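Local coordinates for protein piwi (Drosophila melanogaster, PDB 6KR6) that binds piwi-interacting RNAs directly and, in complex with them, represses transposable elements as an argonaute-family protein of the Piwi subfamily, at residues S171-L175 against L376-S382; Q308-S313 against V328-E333; M495-V499 against R529-T533; L575-D581 against R646-D652; P686-V692 against N744-M750. All coordinates share one frame; numbering follows the deposited sequence.

Contact 1: S171-L175 against L376-S382; sequences SMKGL and LQNTPES
Leu-175 and Leu-376 meet nearly at right angles, CD1 of one 3.6 Å from CD1 of the other, while Met-172 slants across the same Leu-376 methyl with its SD 3.5 Å from CD1. The second methyl of Leu-175, CD2, lies between Thr-379 OG1 in the turn and Ser-382 OG in the helix that follows; the threonine hydroxyl itself is bonded to the carbonyl of Arg-375. On the other flank two serines trade bonds with backbone carbonyls. Ser-382 OG donates to Ser-171 O at 2.7 Å, and Gly-174 N reaches that oxygen from the opposite face of its plane. Ser-171 OG, turned anti to its own nitrogen (chi1 -176°), donates to Ser-382 O at 3.2 Å from above the carbonyl plane. Gly-174 CA lies 3.3 Å from Ser-382 OG. This is close helix-helix packing: the last part of helix 158-172 and the residues after it pack against the junction of helices 362-378 and 380-388.

Contact 2: Q308-S313 against V328-E333; sequences QPLLIS and VVLIPE
Val-328 starts an antiparallel pairing with segment 308-313, at one side of a three-stranded sheet within the PAZ domain, whose other outer strand is 271-273. Its N donates to Ser-313 O and its O accepts from Ser-313 N, both at 2.9 Å, and its CG2 lies against Ser-313 CB. Val-329 faces Ile-312 in a non-hydrogen-bonded pair; its CG1 instead meets CD2 of Leu-310, and Phe-291 of helix 291-298 touches both of these side chains. Leu-330 and Leu-311 form the hydrogen-bonded pair, with Leu-330 N to Leu-311 O at 2.8 Å and nearly straight (172°). Ile-331 turns away, but its CG2 touches the amide of Gln-308. Pro-332, beginning a 3-10 turn, lays CG against Leu-311 CG and CD 3.2 Å from Pro-309 O. At Glu-333 the backbone N is held by Gln-308 OE1 at 3.0 Å, in the amide plane on a lone pair. Gln-308 reaches there with CG between its backbone N and carbonyl carbon (chi1 55°). Its NE2 bonds to Asp-305 O and, weakly, to Glu-333 OE1 3.1 Å away, planes 24° apart; that OE1 also accepts from Asp-305 N.

Contact 3: M495-V499 against R529-T533; sequences MDDCV and RAVPT. With HG (mercury (II) ion), chain H.
Asp-496 and Arg-529 form a salt bridge, OD1 to NH1 at 3.0 Å, through a weak, bent hydrogen bond (126° at the hydrogen). The carboxylate approaches the edge of the guanidinium, their planes nearly coplanar at 25°. Over one guanidinium face lies Val-499, whose CG1 is 3.4 Å from NH2 and is displaced toward the rim of the group. Arg-529 gets there by folding at chi2 and chi3, which curls its chain back against the helix. The other Val-499 methyl, CG2, meets Val-531 CG2 at 4.0 Å, the two side chains sliding past each other in opposite directions. Further along, Met-495 bends at chi3 to bring CE to 4.0 Å from Thr-533 CG2, while Thr-533 OG1 is bonded to Lys-522 NZ. Cys-498 faces another way: its SG binds a mercury ion at 2.8 Å, a site completed by Gln-479 and Ser-501. Outside the two segments, Ile-506 of strand 506-510 touches Cys-498, Val-531 and Thr-533, and Ile-448 of strand 446-450 touches Met-495. In a four-stranded parallel sheet with helices, consistent with the MID domain of argonautes, helix 488-499 thus packs against the loop from helix 515-528 into the outer strand 533-537.

Contact 4: L575-D581 against R646-D652; sequences LMTIGFD and RIVFYRD. With ZN (zinc ion), chain N; HG (mercury (II) ion), chain G.
Asp-581 and Asp-652 stack their carboxylates, planes 27° apart, and both reach the same zinc ion. Asp-581 grips it with both oxygens and Asp-652 adds OD1, each of the three at 2.0 Å. Asp-652 OD2 also binds a mercury ion, with Cys-781 as a further ligand. The two residues are paired across parallel neighbouring strands of the RNase H-like Piwi domain, and both probably belong to the active site, as in related argonautes. Straight backbone bonds tie the strands together, such as Tyr-650 N to Ile-578 O at 2.7 Å, but toward the metal the pairing slackens: Phe-580 N to Tyr-650 O is weak at 3.3 Å. On one face, Ile-578 sets CD1 against Ile-647 CG2 and CG2 against Phe-649 CE2. Beyond them Arg-651, bent at chi2 (57°), lays its chain along Phe-580; the ring brings CE2 over the centre of the guanidinium, 3.6 Å above its plane, while the guanidinium lies at the edge of the ring, the planes 69° apart. Its NH1 makes a salt bridge to Glu-666. A leucine in place of Arg-651 would probably leave Glu-666 without its salt-bridge mate and the edge of Phe-580 without the guanidinium beside it. On the opposite face Thr-577 CG2 meets the edge of Tyr-650 at CE2, 3.7 Å away, and Leu-575 CD1 touches Val-648 CG2.

Contact 5: P686-V692 against N744-M750; sequences PQLAYIV and NVLYSSM
Gln-687 runs along the backbone of Ser-749 and Met-750. Its CB lies 3.2 Å from Ser-749 O, CG stays beside that oxygen, and CD is nearest to Met-750 O. At the tip OE1 comes within 3.1 Å of Met-750 O, two acceptors without a bond between them, and NE2 is 3.5 Å from the same oxygen. The chain is extended beyond CG (chi2 180°), which carries the amide alongside Met-750 O. An alanine at Gln-687 would probably leave a gap beside the backbone of Ser-749 and Met-750 where CG and the amide now lie. Next along the strand, Leu-688 N donates to Ser-749 OG at 2.8 Å in an almost straight bond (175°), the serine hydroxyl standing in for a backbone carbonyl. The strands are antiparallel, in the RNase H-like Piwi domain, and a classic beta bulge interrupts them: Leu-746 and Tyr-747 both face Tyr-690, shifting the register by one. Tyr-690 O accepts from Leu-746 N at 2.9 Å. Leu-746 lies alongside the Tyr-690 ring, its CD1 also 3.8 Å from Val-692 CG2, while Tyr-690 OH bonds to Glu-666. On the face of Ala-689 and Ile-691, Met-750 CG meets Ala-689 CB at 3.5 Å, and Ile-691 CG1 runs beside Val-745 CG2.

In the fold
Contacts 4 and 5 belong together: their centres are about 9 Å apart, and strands 646-652 and 687-695 are neighbours, probably joined by Phe-649 N to Ala-689 O and Arg-651 N to Ile-691 O. Both use regular strand pairing, but contact 4, the more deeply buried, is parallel and ends in metal-bound acids, whereas contact 5 is antiparallel and bulged. Contact 2 is also antiparallel pairing, in the smaller PAZ sheet, and is nested along the chain inside the loop closed by contact 1. Contact 1 is buried helix packing held by serine-to-carbonyl bonds. Contact 3, partly buried and about 65 Å from contact 1 between centres, relies on side chains alone, with a salt bridge between partly exposed residues.

Contact 1: S171-L175 against L376-S382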
# COMPACT_ATOMS: atom_id res chain seq x y z
N SER A 171 8.30 -9.68 25.53
CA SER A 171 9.06 -10.84 25.07
C SER A 171 10.08 -10.44 24.00
O SER A 171 11.24 -10.85 24.05
CB SER A 171 8.12 -11.92 24.54
OG SER A 171 8.84 -13.08 24.17
N MET A 172 9.65 -9.64 23.02
CA MET A 172 10.56 -9.17 21.98
C MET A 172 11.74 -8.41 22.56
O MET A 172 12.82 -8.38 21.96
CB MET A 172 9.82 -8.27 20.98
CG MET A 172 8.64 -8.91 20.28
SD MET A 172 9.03 -10.47 19.47
CE MET A 172 7.42 -10.92 18.84
N LYS A 173 11.55 -7.78 23.72
CA LYS A 173 12.65 -7.08 24.38
C LYS A 173 13.82 -8.02 24.68
O LYS A 173 14.97 -7.58 24.72
CB LYS A 173 12.16 -6.41 25.66
N GLY A 174 13.54 -9.31 24.89
CA GLY A 174 14.61 -10.25 25.17
C GLY A 174 15.56 -10.44 24.00
O GLY A 174 16.74 -10.73 24.20
N LEU A 175 15.06 -10.28 22.77
CA LEU A 175 15.90 -10.39 21.59
C LEU A 175 16.86 -9.22 21.44
O LEU A 175 17.78 -9.30 20.62
CB LEU A 175 15.03 -10.51 20.34
CG LEU A 175 14.00 -11.63 20.36
CD1 LEU A 175 13.35 -11.77 18.99
CD2 LEU A 175 14.65 -12.93 20.79
N LEU A 376 14.22 -16.41 18.50
CA LEU A 376 13.39 -16.04 19.64
C LEU A 376 13.21 -17.21 20.60
O LEU A 376 13.10 -17.01 21.81
CB LEU A 376 12.04 -15.51 19.16
CG LEU A 376 11.12 -14.92 20.23
CD1 LEU A 376 10.39 -13.71 19.68
CD2 LEU A 376 10.11 -15.95 20.72
N GLN A 377 13.18 -18.43 20.07
CA GLN A 377 12.97 -19.60 20.91
C GLN A 377 14.21 -19.94 21.72
O GLN A 377 14.09 -20.48 22.83
CB GLN A 377 12.56 -20.79 20.04
CG GLN A 377 11.85 -21.90 20.78
CD GLN A 377 10.38 -21.60 21.02
OE1 GLN A 377 9.90 -20.51 20.73
NE2 GLN A 377 9.66 -22.59 21.54
N ASN A 378 15.40 -19.66 21.19
CA ASN A 378 16.63 -19.96 21.91
C ASN A 378 17.01 -18.88 22.92
O ASN A 378 17.75 -19.16 23.86
CB ASN A 378 17.78 -20.16 20.93
CG ASN A 378 17.58 -21.37 20.03
OD1 ASN A 378 16.95 -22.35 20.43
ND2 ASN A 378 18.10 -21.30 18.82
N THR A 379 16.51 -17.66 22.75
CA THR A 379 16.82 -16.58 23.68
C THR A 379 16.11 -16.83 25.00
O THR A 379 14.87 -16.84 25.04
CB THR A 379 16.39 -15.24 23.10
OG1 THR A 379 17.11 -14.99 21.88
CG2 THR A 379 16.67 -14.11 24.09
N PRO A 380 16.84 -17.04 26.11
CA PRO A 380 16.17 -17.30 27.39
C PRO A 380 15.43 -16.10 27.94
O PRO A 380 14.48 -16.28 28.71
CB PRO A 380 17.32 -17.72 28.31
CG PRO A 380 18.50 -16.99 27.75
CD PRO A 380 18.30 -16.97 26.25
N GLU A 381 15.82 -14.88 27.56
CA GLU A 381 15.16 -13.69 28.08
C GLU A 381 13.75 -13.56 27.53
O GLU A 381 12.82 -13.20 28.27
CB GLU A 381 16.00 -12.46 27.75
CG GLU A 381 17.47 -12.61 28.13
CD GLU A 381 18.33 -11.45 27.66
OE1 GLU A 381 17.86 -10.65 26.84
OE2 GLU A 381 19.49 -11.35 28.13
N SER A 382 13.55 -13.86 26.24
CA SER A 382 12.21 -13.83 25.67
C SER A 382 11.39 -15.03 26.14
O SER A 382 10.19 -14.89 26.45
CB SER A 382 12.29 -13.82 24.14
OG SER A 382 13.13 -12.78 23.68

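Contact 2: Q308-S313 against V328-E333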
# COMPACT_ATOMS: atom_id res chain seq x y z
N GLN A 308 31.51 21.11 16.38
CA GLN A 308 30.31 21.33 15.58
C GLN A 308 29.29 22.16 16.36
O GLN A 308 29.25 22.13 17.59
CB GLN A 308 29.69 20.00 15.17
CG GLN A 308 29.40 19.07 16.34
CD GLN A 308 28.91 17.70 15.88
OE1 GLN A 308 28.09 17.60 14.97
NE2 GLN A 308 29.44 16.65 16.49
N PRO A 309 28.46 22.94 15.65
CA PRO A 309 27.40 23.71 16.33
C PRO A 309 26.25 22.82 16.77
O PRO A 309 26.34 21.60 16.67
CB PRO A 309 26.96 24.71 15.26
CG PRO A 309 27.21 24.00 13.97
CD PRO A 309 28.46 23.19 14.19
N LEU A 310 25.18 23.42 17.29
CA LEU A 310 24.01 22.67 17.73
C LEU A 310 22.79 23.09 16.92
O LEU A 310 22.64 24.27 16.58
CB LEU A 310 23.74 22.90 19.22
CG LEU A 310 24.35 21.91 20.21
CD1 LEU A 310 25.86 21.82 20.06
CD2 LEU A 310 23.98 22.30 21.62
N LEU A 311 21.92 22.14 16.60
CA LEU A 311 20.68 22.45 15.90
C LEU A 311 19.58 22.63 16.94
O LEU A 311 19.31 21.72 17.73
CB LEU A 311 20.32 21.34 14.91
CG LEU A 311 21.42 20.85 13.97
CD1 LEU A 311 20.91 19.72 13.10
CD2 LEU A 311 21.96 21.99 13.11
N ILE A 312 18.94 23.80 16.95
CA ILE A 312 17.89 24.09 17.91
C ILE A 312 16.55 24.03 17.19
O ILE A 312 16.33 24.75 16.20
CB ILE A 312 18.10 25.45 18.60
CG1 ILE A 312 16.77 26.02 19.11
CG2 ILE A 312 18.81 26.42 17.69
CD1 ILE A 312 16.33 25.46 20.45
N SER A 313 15.67 23.16 17.68
CA SER A 313 14.35 22.94 17.10
C SER A 313 13.24 23.30 18.09
O SER A 313 13.21 22.79 19.21
CB SER A 313 14.19 21.48 16.65
OG SER A 313 12.84 21.18 16.36
N VAL A 328 14.30 21.52 21.57
CA VAL A 328 15.31 20.47 21.67
C VAL A 328 16.60 20.93 20.99
O VAL A 328 16.59 21.79 20.11
CB VAL A 328 14.81 19.15 21.05
CG1 VAL A 328 13.37 18.88 21.47
CG2 VAL A 328 14.95 19.18 19.54
N VAL A 329 17.72 20.34 21.42
CA VAL A 329 19.05 20.68 20.92
C VAL A 329 19.69 19.39 20.42
O VAL A 329 19.99 18.49 21.22
CB VAL A 329 19.91 21.35 22.00
CG1 VAL A 329 20.01 22.84 21.73
CG2 VAL A 329 19.32 21.10 23.37
N LEU A 330 19.91 19.31 19.12
CA LEU A 330 20.41 18.12 18.45
C LEU A 330 21.83 18.33 17.95
O LEU A 330 22.27 19.46 17.73
CB LEU A 330 19.50 17.74 17.27
CG LEU A 330 17.99 17.86 17.53
CD1 LEU A 330 17.22 17.84 16.22
CD2 LEU A 330 17.52 16.75 18.45
N ILE A 331 22.54 17.23 17.77
CA ILE A 331 23.92 17.23 17.30
C ILE A 331 23.91 16.91 15.81
O ILE A 331 23.32 15.90 15.41
CB ILE A 331 24.79 16.23 18.08
CG1 ILE A 331 25.22 16.81 19.43
CG2 ILE A 331 26.02 15.84 17.26
CD1 ILE A 331 24.12 16.86 20.48
N PRO A 332 24.54 17.73 14.96
CA PRO A 332 24.52 17.46 13.51
C PRO A 332 25.13 16.12 13.14
O PRO A 332 24.67 15.50 12.17
CB PRO A 332 25.32 18.63 12.93
CG PRO A 332 25.21 19.71 13.95
CD PRO A 332 25.19 19.02 15.27
N GLU A 333 26.14 15.66 13.87
CA GLU A 333 26.73 14.36 13.60
C GLU A 333 25.73 13.23 13.81
O GLU A 333 25.93 12.12 13.29
CB GLU A 333 27.96 14.16 14.49
CG GLU A 333 28.79 12.91 14.19
CD GLU A 333 30.00 12.79 15.09
OE1 GLU A 333 30.32 13.77 15.80
OE2 GLU A 333 30.64 11.72 15.08

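Contact 3: M495-V499 against R529-T533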
# COMPACT_ATOMS: atom_id res chain seq x y z
N MET A 495 2.98 18.69 -33.37
CA MET A 495 1.66 18.35 -32.84
C MET A 495 0.67 19.48 -33.08
O MET A 495 -0.47 19.24 -33.49
CB MET A 495 1.75 18.03 -31.35
CG MET A 495 2.44 16.73 -31.01
SD MET A 495 2.20 16.28 -29.28
CE MET A 495 0.44 15.96 -29.24
N ASP A 496 1.08 20.72 -32.79
CA ASP A 496 0.16 21.84 -32.95
C ASP A 496 -0.18 22.09 -34.41
O ASP A 496 -1.30 22.51 -34.72
CB ASP A 496 0.76 23.11 -32.32
CG ASP A 496 0.46 23.21 -30.84
OD1 ASP A 496 -0.69 22.93 -30.44
OD2 ASP A 496 1.38 23.57 -30.07
N ASP A 497 0.75 21.82 -35.33
CA ASP A 497 0.45 21.95 -36.75
C ASP A 497 -0.39 20.78 -37.26
O ASP A 497 -1.10 20.93 -38.25
CB ASP A 497 1.74 22.05 -37.56
N CYS A 498 -0.32 19.63 -36.59
CA CYS A 498 -1.03 18.45 -37.07
C CYS A 498 -2.46 18.41 -36.56
O CYS A 498 -3.36 17.94 -37.27
CB CYS A 498 -0.27 17.19 -36.65
SG CYS A 498 -1.32 15.83 -36.11
N VAL A 499 -2.70 18.89 -35.33
CA VAL A 499 -4.04 18.83 -34.74
C VAL A 499 -5.07 19.53 -35.63
O VAL A 499 -6.25 19.17 -35.62
CB VAL A 499 -4.01 19.41 -33.31
CG1 VAL A 499 -5.41 19.65 -32.78
CG2 VAL A 499 -3.26 18.47 -32.38
N ARG A 529 -4.71 20.47 -25.71
CA ARG A 529 -5.60 19.97 -26.74
C ARG A 529 -6.31 18.72 -26.22
O ARG A 529 -6.22 18.38 -25.04
CB ARG A 529 -4.82 19.69 -28.03
CG ARG A 529 -3.80 20.77 -28.38
CD ARG A 529 -4.43 22.16 -28.46
NE ARG A 529 -5.31 22.30 -29.62
CZ ARG A 529 -4.92 22.79 -30.79
NH1 ARG A 529 -3.67 23.19 -30.97
NH2 ARG A 529 -5.79 22.89 -31.79
N ALA A 530 -7.03 18.03 -27.11
CA ALA A 530 -7.81 16.85 -26.73
C ALA A 530 -7.63 15.75 -27.78
O ALA A 530 -8.56 15.33 -28.47
CB ALA A 530 -9.28 17.20 -26.55
N VAL A 531 -6.40 15.25 -27.90
CA VAL A 531 -6.05 14.22 -28.87
C VAL A 531 -5.35 13.08 -28.13
O VAL A 531 -4.30 13.29 -27.52
CB VAL A 531 -5.15 14.75 -30.00
CG1 VAL A 531 -4.80 13.63 -30.96
CG2 VAL A 531 -5.83 15.90 -30.73
N PRO A 532 -5.89 11.86 -28.16
CA PRO A 532 -5.18 10.73 -27.55
C PRO A 532 -3.90 10.42 -28.32
O PRO A 532 -3.88 10.41 -29.55
CB PRO A 532 -6.19 9.58 -27.64
CG PRO A 532 -7.13 9.97 -28.72
CD PRO A 532 -7.21 11.47 -28.69
N THR A 533 -2.83 10.16 -27.57
CA THR A 533 -1.50 10.00 -28.15
C THR A 533 -0.88 8.68 -27.72
O THR A 533 -1.27 8.09 -26.71
CB THR A 533 -0.57 11.16 -27.77
OG1 THR A 533 -0.35 11.14 -26.35
CG2 THR A 533 -1.18 12.49 -28.17
HG HG H . -2.95 14.87 -38.11

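Contact 4: L575-D581 against R646-D652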
# COMPACT_ATOMS: atom_id res chain seq x y z
N LEU A 575 -25.27 -2.51 -13.15
CA LEU A 575 -24.18 -2.39 -12.19
C LEU A 575 -23.15 -1.39 -12.71
O LEU A 575 -22.70 -1.49 -13.85
CB LEU A 575 -23.53 -3.75 -11.94
CG LEU A 575 -22.11 -3.74 -11.37
CD1 LEU A 575 -22.05 -3.07 -10.00
CD2 LEU A 575 -21.56 -5.16 -11.29
N MET A 576 -22.78 -0.45 -11.85
CA MET A 576 -21.71 0.50 -12.12
C MET A 576 -20.59 0.24 -11.13
O MET A 576 -20.79 0.34 -9.92
CB MET A 576 -22.21 1.94 -12.03
CG MET A 576 -21.12 2.98 -11.80
SD MET A 576 -21.73 4.61 -12.27
CE MET A 576 -20.61 5.67 -11.36
N THR A 577 -19.41 -0.11 -11.65
CA THR A 577 -18.24 -0.36 -10.82
C THR A 577 -17.36 0.89 -10.82
O THR A 577 -17.00 1.40 -11.89
CB THR A 577 -17.44 -1.55 -11.33
OG1 THR A 577 -18.34 -2.63 -11.65
CG2 THR A 577 -16.46 -2.03 -10.28
N ILE A 578 -17.03 1.38 -9.63
CA ILE A 578 -16.23 2.59 -9.48
C ILE A 578 -14.90 2.22 -8.84
O ILE A 578 -14.85 1.45 -7.87
CB ILE A 578 -16.94 3.66 -8.64
CG1 ILE A 578 -18.37 3.89 -9.13
CG2 ILE A 578 -16.17 4.96 -8.69
CD1 ILE A 578 -19.12 4.90 -8.29
N GLY A 579 -13.82 2.77 -9.39
CA GLY A 579 -12.52 2.72 -8.77
C GLY A 579 -12.02 4.14 -8.53
O GLY A 579 -12.39 5.07 -9.24
N PHE A 580 -11.18 4.29 -7.51
CA PHE A 580 -10.71 5.61 -7.12
C PHE A 580 -9.34 5.47 -6.48
O PHE A 580 -9.14 4.59 -5.64
CB PHE A 580 -11.69 6.28 -6.15
CG PHE A 580 -11.21 7.59 -5.59
CD1 PHE A 580 -11.23 8.74 -6.36
CD2 PHE A 580 -10.75 7.67 -4.29
CE1 PHE A 580 -10.79 9.94 -5.85
CE2 PHE A 580 -10.31 8.88 -3.77
CZ PHE A 580 -10.34 10.01 -4.55
N ASP A 581 -8.40 6.32 -6.88
CA ASP A 581 -7.11 6.35 -6.19
C ASP A 581 -6.54 7.76 -6.23
O ASP A 581 -7.09 8.67 -6.86
CB ASP A 581 -6.11 5.34 -6.78
CG ASP A 581 -4.97 5.01 -5.81
OD1 ASP A 581 -4.90 5.64 -4.73
OD2 ASP A 581 -4.15 4.12 -6.10
N ARG A 646 -27.20 -0.96 -9.08
CA ARG A 646 -26.21 -1.40 -8.12
C ARG A 646 -24.90 -0.67 -8.38
O ARG A 646 -24.58 -0.33 -9.53
CB ARG A 646 -25.97 -2.92 -8.19
CG ARG A 646 -27.21 -3.73 -8.53
CD ARG A 646 -26.85 -5.18 -8.84
NE ARG A 646 -27.90 -5.86 -9.60
CZ ARG A 646 -28.84 -6.63 -9.05
NH1 ARG A 646 -28.86 -6.83 -7.74
NH2 ARG A 646 -29.75 -7.21 -9.82
N ILE A 647 -24.14 -0.41 -7.31
CA ILE A 647 -22.86 0.27 -7.40
C ILE A 647 -21.86 -0.47 -6.51
O ILE A 647 -22.13 -0.69 -5.33
CB ILE A 647 -22.96 1.75 -6.98
CG1 ILE A 647 -23.89 2.52 -7.91
CG2 ILE A 647 -21.58 2.40 -6.98
CD1 ILE A 647 -23.88 4.02 -7.69
N VAL A 648 -20.71 -0.83 -7.08
CA VAL A 648 -19.61 -1.44 -6.35
C VAL A 648 -18.44 -0.46 -6.40
O VAL A 648 -17.86 -0.23 -7.47
CB VAL A 648 -19.22 -2.81 -6.92
CG1 VAL A 648 -18.02 -3.37 -6.18
CG2 VAL A 648 -20.39 -3.77 -6.84
N PHE A 649 -18.11 0.11 -5.25
CA PHE A 649 -17.08 1.13 -5.13
C PHE A 649 -15.82 0.49 -4.56
O PHE A 649 -15.84 -0.05 -3.45
CB PHE A 649 -17.56 2.27 -4.22
CG PHE A 649 -16.71 3.50 -4.25
CD1 PHE A 649 -15.50 3.55 -3.58
CD2 PHE A 649 -17.13 4.63 -4.93
CE1 PHE A 649 -14.72 4.69 -3.60
CE2 PHE A 649 -16.35 5.78 -4.95
CZ PHE A 649 -15.15 5.80 -4.28
N TYR A 650 -14.72 0.56 -5.32
CA TYR A 650 -13.43 0.03 -4.88
C TYR A 650 -12.53 1.20 -4.50
O TYR A 650 -12.28 2.09 -5.32
CB TYR A 650 -12.78 -0.82 -5.97
CG TYR A 650 -13.46 -2.16 -6.16
CD1 TYR A 650 -13.48 -3.10 -5.15
CD2 TYR A 650 -14.07 -2.48 -7.37
CE1 TYR A 650 -14.09 -4.33 -5.32
CE2 TYR A 650 -14.68 -3.71 -7.55
CZ TYR A 650 -14.69 -4.63 -6.53
OH TYR A 650 -15.31 -5.84 -6.71
N ARG A 651 -12.04 1.19 -3.26
CA ARG A 651 -11.29 2.30 -2.68
C ARG A 651 -9.86 1.86 -2.40
O ARG A 651 -9.64 0.82 -1.77
CB ARG A 651 -11.96 2.79 -1.40
CG ARG A 651 -11.35 4.04 -0.79
CD ARG A 651 -11.35 5.20 -1.77
NE ARG A 651 -11.27 6.48 -1.09
CZ ARG A 651 -10.15 7.00 -0.59
NH1 ARG A 651 -10.17 8.18 0.01
NH2 ARG A 651 -9.00 6.34 -0.70
N ASP A 652 -8.89 2.65 -2.86
CA ASP A 652 -7.47 2.37 -2.68
C ASP A 652 -6.97 3.21 -1.51
O ASP A 652 -6.92 4.45 -1.60
CB ASP A 652 -6.70 2.66 -3.96
CG ASP A 652 -5.23 2.26 -3.88
OD1 ASP A 652 -4.48 2.88 -3.10
OD2 ASP A 652 -4.83 1.33 -4.60
ZN ZN N . -3.52 4.29 -4.16
HG HG G . -5.86 0.55 -7.04

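Contact 5: P686-V692 against N744-M750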
# COMPACT_ATOMS: atom_id res chain seq x y z
N PRO A 686 -29.59 3.46 -4.41
CA PRO A 686 -29.28 2.14 -4.98
C PRO A 686 -28.56 1.24 -3.98
O PRO A 686 -28.08 1.67 -2.94
CB PRO A 686 -28.37 2.49 -6.16
CG PRO A 686 -27.61 3.67 -5.65
CD PRO A 686 -28.57 4.46 -4.77
N GLN A 687 -28.50 -0.04 -4.34
CA GLN A 687 -27.69 -0.99 -3.60
C GLN A 687 -26.22 -0.62 -3.74
O GLN A 687 -25.71 -0.45 -4.85
CB GLN A 687 -27.93 -2.41 -4.11
CG GLN A 687 -29.37 -2.89 -3.95
CD GLN A 687 -29.58 -4.30 -4.47
OE1 GLN A 687 -28.87 -4.75 -5.37
NE2 GLN A 687 -30.55 -5.00 -3.90
N LEU A 688 -25.54 -0.48 -2.61
CA LEU A 688 -24.17 0.03 -2.57
C LEU A 688 -23.26 -0.95 -1.84
O LEU A 688 -23.60 -1.43 -0.76
CB LEU A 688 -24.12 1.40 -1.89
CG LEU A 688 -22.72 1.93 -1.55
CD1 LEU A 688 -21.93 2.22 -2.82
CD2 LEU A 688 -22.81 3.17 -0.67
N ALA A 689 -22.10 -1.22 -2.44
CA ALA A 689 -21.02 -1.96 -1.80
C ALA A 689 -19.79 -1.08 -1.80
O ALA A 689 -19.34 -0.64 -2.86
CB ALA A 689 -20.74 -3.28 -2.52
N TYR A 690 -19.25 -0.81 -0.61
CA TYR A 690 -18.06 0.02 -0.44
C TYR A 690 -16.95 -0.87 0.08
O TYR A 690 -17.01 -1.35 1.22
CB TYR A 690 -18.34 1.18 0.51
CG TYR A 690 -17.23 2.21 0.57
CD1 TYR A 690 -16.16 2.05 1.44
CD2 TYR A 690 -17.25 3.33 -0.25
CE1 TYR A 690 -15.14 2.99 1.50
CE2 TYR A 690 -16.23 4.27 -0.20
CZ TYR A 690 -15.19 4.09 0.67
OH TYR A 690 -14.17 5.02 0.73
N ILE A 691 -15.93 -1.09 -0.75
CA ILE A 691 -14.84 -2.01 -0.44
C ILE A 691 -13.53 -1.24 -0.47
O ILE A 691 -13.26 -0.51 -1.43
CB ILE A 691 -14.81 -3.19 -1.42
CG1 ILE A 691 -16.19 -3.84 -1.52
CG2 ILE A 691 -13.78 -4.22 -0.99
CD1 ILE A 691 -16.27 -4.92 -2.57
N VAL A 692 -12.72 -1.42 0.56
CA VAL A 692 -11.40 -0.81 0.64
C VAL A 692 -10.37 -1.85 0.21
O VAL A 692 -10.29 -2.94 0.80
CB VAL A 692 -11.09 -0.30 2.06
CG1 VAL A 692 -9.74 0.38 2.09
CG2 VAL A 692 -12.19 0.66 2.52
N ASN A 744 -11.85 -5.19 1.93
CA ASN A 744 -12.55 -4.92 3.18
C ASN A 744 -13.87 -4.22 2.87
O ASN A 744 -13.88 -3.05 2.47
CB ASN A 744 -11.68 -4.06 4.10
CG ASN A 744 -12.23 -3.97 5.51
OD1 ASN A 744 -11.68 -3.27 6.35
ND2 ASN A 744 -13.32 -4.68 5.77
N VAL A 745 -14.97 -4.94 3.07
CA VAL A 745 -16.31 -4.44 2.75
C VAL A 745 -16.82 -3.67 3.96
O VAL A 745 -17.33 -4.26 4.92
CB VAL A 745 -17.25 -5.57 2.35
CG1 VAL A 745 -18.61 -5.01 1.96
CG2 VAL A 745 -16.65 -6.40 1.23
N LEU A 746 -16.69 -2.35 3.93
CA LEU A 746 -17.18 -1.53 5.03
C LEU A 746 -18.70 -1.51 5.07
O LEU A 746 -19.31 -1.76 6.11
CB LEU A 746 -16.62 -0.11 4.93
CG LEU A 746 -15.10 -0.00 5.08
CD1 LEU A 746 -14.68 1.45 5.22
CD2 LEU A 746 -14.62 -0.82 6.27
N TYR A 747 -19.33 -1.21 3.93
CA TYR A 747 -20.78 -1.20 3.83
C TYR A 747 -21.23 -2.07 2.67
O TYR A 747 -20.57 -2.11 1.62
CB TYR A 747 -21.33 0.22 3.65
CG TYR A 747 -22.84 0.26 3.56
CD1 TYR A 747 -23.61 0.17 4.71
CD2 TYR A 747 -23.48 0.38 2.34
CE1 TYR A 747 -24.99 0.21 4.64
CE2 TYR A 747 -24.86 0.41 2.26
CZ TYR A 747 -25.61 0.33 3.41
OH TYR A 747 -26.98 0.36 3.34
N SER A 748 -22.36 -2.76 2.85
CA SER A 748 -22.91 -3.61 1.80
C SER A 748 -24.42 -3.65 1.93
O SER A 748 -24.95 -4.14 2.94
CB SER A 748 -22.32 -5.02 1.86
OG SER A 748 -22.99 -5.89 0.96
N SER A 749 -25.12 -3.14 0.91
CA SER A 749 -26.57 -3.29 0.77
C SER A 749 -26.90 -3.98 -0.55
O SER A 749 -27.95 -3.72 -1.14
CB SER A 749 -27.27 -1.94 0.87
OG SER A 749 -26.85 -1.06 -0.16
N MET A 750 -26.01 -4.86 -1.01
CA MET A 750 -26.14 -5.44 -2.34
C MET A 750 -27.09 -6.62 -2.39
O MET A 750 -27.65 -6.92 -3.45
CB MET A 750 -24.76 -5.89 -2.84
CG MET A 750 -23.85 -4.76 -3.26
SD MET A 750 -24.21 -4.12 -4.91
CE MET A 750 -24.06 -5.62 -5.88